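Local coordinates for orotidine 5'-phosphate decarboxylase (Methanocaldococcus jannaschii, PDB 4LUI), which probably catalyses the decarboxylation of orotidine 5'-monophosphate to uridine 5'-monophosphate, the last step of de novo UMP biosynthesis, at residues B[118-132]-B[150-164]. Residues are numbered along the deposited sequence; the frame is centred on the assembly and turned at random. Where two conformers were deposited one is given.
Sequences QDVAKKLNKKVIMVT and LSEMAKKLKVDAIVA
Two donors grip OD2 of D160: the backbone N of V128 at 2.8 Å, meeting it from above the carboxylate plane, and a water that is itself held by NE2 of Q118. Aspartate suits this spot because its short side chain can turn back on the start of strand 127-131 while its own backbone N donates to V128 O (2.9 Å). Q118 spends the other amide hydrogen on L157 O, 2.9 Å from NE2 and almost straight at 177°. That carbonyl lies in the last turn of helix 147-157, and a long, neutral amide can reach it from helix 111-124 and still serve the water.

Further along, strands 127-131 and 161-163 pair in parallel: M130 N bonds A161 O, M130 O receives V163 N, and T132 N continues the pattern to V163 O. Buried A161 N, 3.6 Å from V128 O, finds no partner; V128 O receives D160 N instead.

On the helix side, M130 has CG anti to its N (chi1 -179°) and bends at chi3, which lays CE 3.7 Å from A154 CA; A154 is small enough to admit the flexible thioether. T132 CG2 packs on I162 CG2 at 3.7 Å. On the barrel's inner face, beta-branched I129 and V163, well suited to strands, bring their CG2 methyls together. V131 and V163 lie beside the probable active site, their side chains about 4 Å from that of K81 and about 6 Å from that of K51, respectively.

The strand pairing and M130 packing belong to a right-handed beta-alpha-beta unit of the TIM barrel, while Q118 ties the preceding helix 111-124 to the end of helix 147-157, which lies outside between helices 111-124 and 169-179.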
loop_
_atom_site.group_PDB
_atom_site.type_symbol
_atom_site.label_atom_id
_atom_site.label_comp_id
_atom_site.label_asym_id
_atom_site.label_seq_id
_atom_site.Cartn_x
_atom_site.Cartn_y
_atom_site.Cartn_z
ATOM N N GLN B 118 9.635 -7.296 9.053
ATOM C CA GLN B 118 10.538 -7.243 10.201
ATOM C C GLN B 118 11.853 -7.970 9.962
ATOM O O GLN B 118 12.921 -7.482 10.339
ATOM C CB GLN B 118 9.860 -7.844 11.430
ATOM C CG GLN B 118 8.769 -6.987 12.016
ATOM C CD GLN B 118 8.253 -7.596 13.294
ATOM O OE1 GLN B 118 7.563 -8.613 13.268
ATOM N NE2 GLN B 118 8.628 -7.008 14.428
ATOM N N ASP B 119 11.775 -9.139 9.337
ATOM C CA ASP B 119 12.968 -9.934 9.090
ATOM C C ASP B 119 13.966 -9.181 8.207
ATOM O O ASP B 119 15.177 -9.252 8.431
ATOM C CB ASP B 119 12.608 -11.297 8.499
ATOM C CG ASP B 119 11.966 -12.229 9.528
ATOM O OD1 ASP B 119 11.922 -11.875 10.730
ATOM O OD2 ASP B 119 11.515 -13.326 9.134
ATOM N N VAL B 120 13.456 -8.439 7.230
ATOM C CA VAL B 120 14.307 -7.618 6.376
ATOM C C VAL B 120 14.886 -6.461 7.180
ATOM O O VAL B 120 16.098 -6.192 7.125
ATOM C CB VAL B 120 13.514 -7.046 5.177
ATOM C CG1 VAL B 120 14.333 -5.984 4.409
ATOM C CG2 VAL B 120 13.078 -8.166 4.260
ATOM N N ALA B 121 14.015 -5.784 7.923
ATOM C CA ALA B 121 14.406 -4.594 8.686
ATOM C C ALA B 121 15.458 -4.910 9.744
ATOM O O ALA B 121 16.384 -4.121 9.962
ATOM C CB ALA B 121 13.195 -3.956 9.328
ATOM N N LYS B 122 15.321 -6.063 10.394
ATOM C CA LYS B 122 16.244 -6.447 11.461
ATOM C C LYS B 122 17.677 -6.574 10.966
ATOM O O LYS B 122 18.622 -6.132 11.626
ATOM C CB LYS B 122 15.801 -7.772 12.091
ATOM C CG LYS B 122 14.616 -7.645 13.029
ATOM C CD LYS B 122 14.313 -8.973 13.714
ATOM C CE LYS B 122 13.124 -8.852 14.659
ATOM N NZ LYS B 122 12.775 -10.177 15.259
ATOM N N LYS B 123 17.840 -7.177 9.796
ATOM C CA LYS B 123 19.164 -7.344 9.228
ATOM C C LYS B 123 19.806 -6.002 8.892
ATOM O O LYS B 123 21.031 -5.895 8.861
ATOM C CB LYS B 123 19.115 -8.253 7.999
ATOM C CG LYS B 123 18.698 -9.673 8.331
ATOM C CD LYS B 123 18.779 -10.580 7.121
ATOM C CE LYS B 123 18.314 -11.985 7.471
ATOM N NZ LYS B 123 19.060 -12.558 8.631
ATOM N N LEU B 124 18.976 -4.987 8.664
ATOM C CA LEU B 124 19.461 -3.668 8.269
ATOM C C LEU B 124 19.516 -2.677 9.432
ATOM O O LEU B 124 19.924 -1.519 9.250
ATOM C CB LEU B 124 18.577 -3.100 7.162
ATOM C CG LEU B 124 18.479 -3.939 5.888
ATOM C CD1 LEU B 124 17.414 -3.373 4.960
ATOM C CD2 LEU B 124 19.826 -4.007 5.184
ATOM N N ASN B 125 19.123 -3.141 10.619
ATOM C CA ASN B 125 18.952 -2.274 11.787
ATOM C C ASN B 125 18.022 -1.109 11.464
ATOM O O ASN B 125 18.304 0.050 11.788
ATOM C CB ASN B 125 20.303 -1.761 12.303
ATOM C CG ASN B 125 20.188 -1.081 13.652
ATOM O OD1 ASN B 125 19.276 -1.376 14.426
ATOM N ND2 ASN B 125 21.110 -0.162 13.944
ATOM N N LYS B 126 16.904 -1.426 10.821
ATOM C CA LYS B 126 15.924 -0.415 10.463
ATOM C C LYS B 126 14.567 -0.764 11.066
ATOM O O LYS B 126 14.416 -1.832 11.676
ATOM C CB LYS B 126 15.896 -0.208 8.944
ATOM C CG LYS B 126 17.179 0.493 8.464
ATOM C CD LYS B 126 17.240 0.687 6.971
ATOM C CE LYS B 126 18.403 1.611 6.629
ATOM N NZ LYS B 126 18.466 1.924 5.182
ATOM N N LYS B 127 13.610 0.149 10.939
ATOM C CA LYS B 127 12.361 0.079 11.690
ATOM C C LYS B 127 11.152 -0.421 10.901
ATOM O O LYS B 127 10.979 -0.118 9.709
ATOM C CB LYS B 127 12.012 1.448 12.275
ATOM C CG LYS B 127 12.999 1.985 13.287
ATOM C CD LYS B 127 12.534 3.349 13.775
ATOM C CE LYS B 127 13.516 3.944 14.768
ATOM N NZ LYS B 127 13.070 5.313 15.139
ATOM N N VAL B 128 10.302 -1.159 11.603
ATOM C CA VAL B 128 8.972 -1.518 11.103
ATOM C C VAL B 128 7.909 -0.894 12.014
ATOM O O VAL B 128 7.980 -0.997 13.234
ATOM C CB VAL B 128 8.799 -3.033 11.076
ATOM C CG1 VAL B 128 7.398 -3.422 10.567
ATOM C CG2 VAL B 128 9.872 -3.650 10.226
ATOM N N ILE B 129 6.934 -0.236 11.405
ATOM C CA ILE B 129 5.943 0.528 12.130
ATOM C C ILE B 129 4.581 0.008 11.678
ATOM O O ILE B 129 4.320 -0.070 10.484
ATOM C CB ILE B 129 6.081 2.020 11.769
ATOM C CG1 ILE B 129 7.445 2.559 12.243
ATOM C CG2 ILE B 129 4.928 2.829 12.325
ATOM C CD1 ILE B 129 7.916 3.801 11.496
ATOM N N MET B 130 3.724 -0.378 12.613
ATOM C CA MET B 130 2.437 -0.965 12.226
ATOM C C MET B 130 1.283 0.019 12.373
ATOM O O MET B 130 1.134 0.655 13.423
ATOM C CB MET B 130 2.131 -2.204 13.081
ATOM C CG MET B 130 0.802 -2.866 12.691
ATOM S SD MET B 130 0.262 -4.125 13.868
ATOM C CE MET B 130 1.705 -5.172 13.844
ATOM N N VAL B 131 0.450 0.126 11.338
ATOM C CA VAL B 131 -0.804 0.853 11.477
ATOM C C VAL B 131 -1.760 0.013 12.306
ATOM O O VAL B 131 -2.124 -1.091 11.900
ATOM C CB VAL B 131 -1.484 1.063 10.122
ATOM C CG1 VAL B 131 -2.807 1.805 10.317
ATOM C CG2 VAL B 131 -0.590 1.842 9.194
ATOM N N THR B 132 -2.184 0.529 13.455
ATOM C CA THR B 132 -3.149 -0.204 14.274
ATOM C C THR B 132 -4.540 0.415 14.239
ATOM O O THR B 132 -5.517 -0.222 14.638
ATOM C CB THR B 132 -2.726 -0.305 15.757
ATOM O OG1 THR B 132 -2.705 1.004 16.344
ATOM C CG2 THR B 132 -1.346 -0.985 15.906
ATOM N N LEU B 150 -5.045 -5.244 17.017
ATOM C CA LEU B 150 -3.872 -4.829 16.261
ATOM C C LEU B 150 -2.766 -4.290 17.157
ATOM O O LEU B 150 -1.595 -4.591 16.941
ATOM C CB LEU B 150 -4.238 -3.812 15.171
ATOM C CG LEU B 150 -4.980 -4.387 13.960
ATOM C CD1 LEU B 150 -5.375 -3.266 13.020
ATOM C CD2 LEU B 150 -4.111 -5.406 13.222
ATOM N N SER B 151 -3.128 -3.503 18.164
ATOM C CA SER B 151 -2.120 -3.002 19.091
ATOM C C SER B 151 -1.531 -4.147 19.925
ATOM O O SER B 151 -0.346 -4.128 20.262
ATOM C CB SER B 151 -2.682 -1.893 19.985
ATOM O OG SER B 151 -3.838 -2.326 20.675
ATOM N N GLU B 152 -2.349 -5.149 20.243
ATOM C CA GLU B 152 -1.839 -6.333 20.927
ATOM C C GLU B 152 -0.863 -7.083 20.021
ATOM O O GLU B 152 0.148 -7.606 20.502
ATOM C CB GLU B 152 -2.974 -7.268 21.373
ATOM C CG GLU B 152 -3.875 -6.682 22.445
ATOM C CD GLU B 152 -5.233 -7.360 22.523
ATOM O OE1 GLU B 152 -5.375 -8.489 22.001
ATOM O OE2 GLU B 152 -6.159 -6.750 23.105
ATOM N N MET B 153 -1.146 -7.137 18.724
ATOM C CA MET B 153 -0.238 -7.839 17.827
ATOM C C MET B 153 1.064 -7.059 17.641
ATOM O O MET B 153 2.138 -7.653 17.531
ATOM C CB MET B 153 -0.894 -8.134 16.482
ATOM C CG MET B 153 -0.073 -9.065 15.625
ATOM S SD MET B 153 -0.877 -9.442 14.067
ATOM C CE MET B 153 -1.415 -7.815 13.566
ATOM N N ALA B 154 0.967 -5.734 17.620
ATOM C CA ALA B 154 2.160 -4.891 17.542
ATOM C C ALA B 154 3.076 -5.162 18.744
ATOM O O ALA B 154 4.296 -5.286 18.600
ATOM C CB ALA B 154 1.768 -3.427 17.499
ATOM N N LYS B 155 2.475 -5.286 19.924
ATOM C CA LYS B 155 3.243 -5.593 21.132
ATOM C C LYS B 155 3.878 -6.984 21.066
ATOM O O LYS B 155 5.053 -7.154 21.407
ATOM C CB LYS B 155 2.363 -5.469 22.379
ATOM C CG LYS B 155 3.059 -5.894 23.671
ATOM C CD LYS B 155 2.270 -5.469 24.905
ATOM C CE LYS B 155 0.888 -6.087 24.930
ATOM N NZ LYS B 155 0.018 -5.510 26.007
ATOM N N LYS B 156 3.096 -7.970 20.626
ATOM C CA LYS B 156 3.571 -9.354 20.523
ATOM C C LYS B 156 4.763 -9.472 19.576
ATOM O O LYS B 156 5.773 -10.110 19.906
ATOM C CB LYS B 156 2.438 -10.264 20.037
ATOM C CG LYS B 156 2.855 -11.704 19.807
ATOM C CD LYS B 156 1.730 -12.508 19.171
ATOM C CE LYS B 156 2.180 -13.939 18.898
ATOM N NZ LYS B 156 1.117 -14.762 18.254
ATOM N N LEU B 157 4.646 -8.847 18.407
ATOM C CA LEU B 157 5.692 -8.921 17.388
ATOM C C LEU B 157 6.872 -7.988 17.655
ATOM O O LEU B 157 7.898 -8.082 16.984
ATOM C CB LEU B 157 5.111 -8.614 16.006
ATOM C CG LEU B 157 4.024 -9.571 15.510
ATOM C CD1 LEU B 157 3.503 -9.121 14.142
ATOM C CD2 LEU B 157 4.545 -11.005 15.453
ATOM N N LYS B 158 6.732 -7.103 18.638
ATOM C CA LYS B 158 7.796 -6.169 18.985
ATOM C C LYS B 158 8.184 -5.291 17.795
ATOM O O LYS B 158 9.367 -5.137 17.481
ATOM C CB LYS B 158 9.041 -6.900 19.513
ATOM C CG LYS B 158 8.842 -7.729 20.775
ATOM C CD LYS B 158 10.155 -8.419 21.140
ATOM C CE LYS B 158 9.975 -9.507 22.194
ATOM N NZ LYS B 158 9.552 -8.948 23.496
ATOM N N VAL B 159 7.196 -4.723 17.116
ATOM C CA VAL B 159 7.505 -3.745 16.086
ATOM C C VAL B 159 8.089 -2.499 16.760
ATOM O O VAL B 159 8.030 -2.350 17.986
ATOM C CB VAL B 159 6.270 -3.394 15.230
ATOM C CG1 VAL B 159 5.781 -4.622 14.460
ATOM C CG2 VAL B 159 5.156 -2.851 16.099
ATOM N N ASP B 160 8.674 -1.613 15.967
ATOM C CA ASP B 160 9.371 -0.456 16.517
ATOM C C ASP B 160 8.442 0.654 16.986
ATOM O O ASP B 160 8.791 1.408 17.902
ATOM C CB ASP B 160 10.369 0.089 15.496
ATOM C CG ASP B 160 11.434 -0.914 15.151
ATOM O OD1 ASP B 160 12.484 -0.920 15.827
ATOM O OD2 ASP B 160 11.210 -1.719 14.228
ATOM N N ALA B 161 7.280 0.770 16.342
ATOM C CA ALA B 161 6.320 1.820 16.670
ATOM C C ALA B 161 4.977 1.500 16.045
ATOM O O ALA B 161 4.878 0.623 15.185
ATOM C CB ALA B 161 6.809 3.184 16.163
ATOM N N ILE B 162 3.944 2.222 16.465
ATOM C CA ILE B 162 2.641 2.102 15.816
ATOM C C ILE B 162 2.154 3.464 15.344
ATOM O O ILE B 162 2.577 4.518 15.856
ATOM C CB ILE B 162 1.592 1.481 16.758
ATOM C CG1 ILE B 162 1.442 2.313 18.027
ATOM C CG2 ILE B 162 1.985 0.057 17.127
ATOM C CD1 ILE B 162 0.311 1.830 18.919
ATOM N N VAL B 163 1.250 3.426 14.367
ATOM C CA VAL B 163 0.594 4.621 13.847
ATOM C C VAL B 163 -0.860 4.543 14.289
ATOM O O VAL B 163 -1.517 3.531 14.078
ATOM C CB VAL B 163 0.645 4.648 12.313
ATOM C CG1 VAL B 163 -0.261 5.741 11.770
ATOM C CG2 VAL B 163 2.060 4.855 11.843
ATOM N N ALA B 164 -1.345 5.603 14.926
ATOM C CA ALA B 164 -2.715 5.644 15.424
ATOM C C ALA B 164 -3.155 7.103 15.536
ATOM O O ALA B 164 -2.315 8.006 15.601
ATOM C CB ALA B 164 -2.819 4.931 16.775
HETATM O O HOH W 1 10.448 -4.718 14.036
#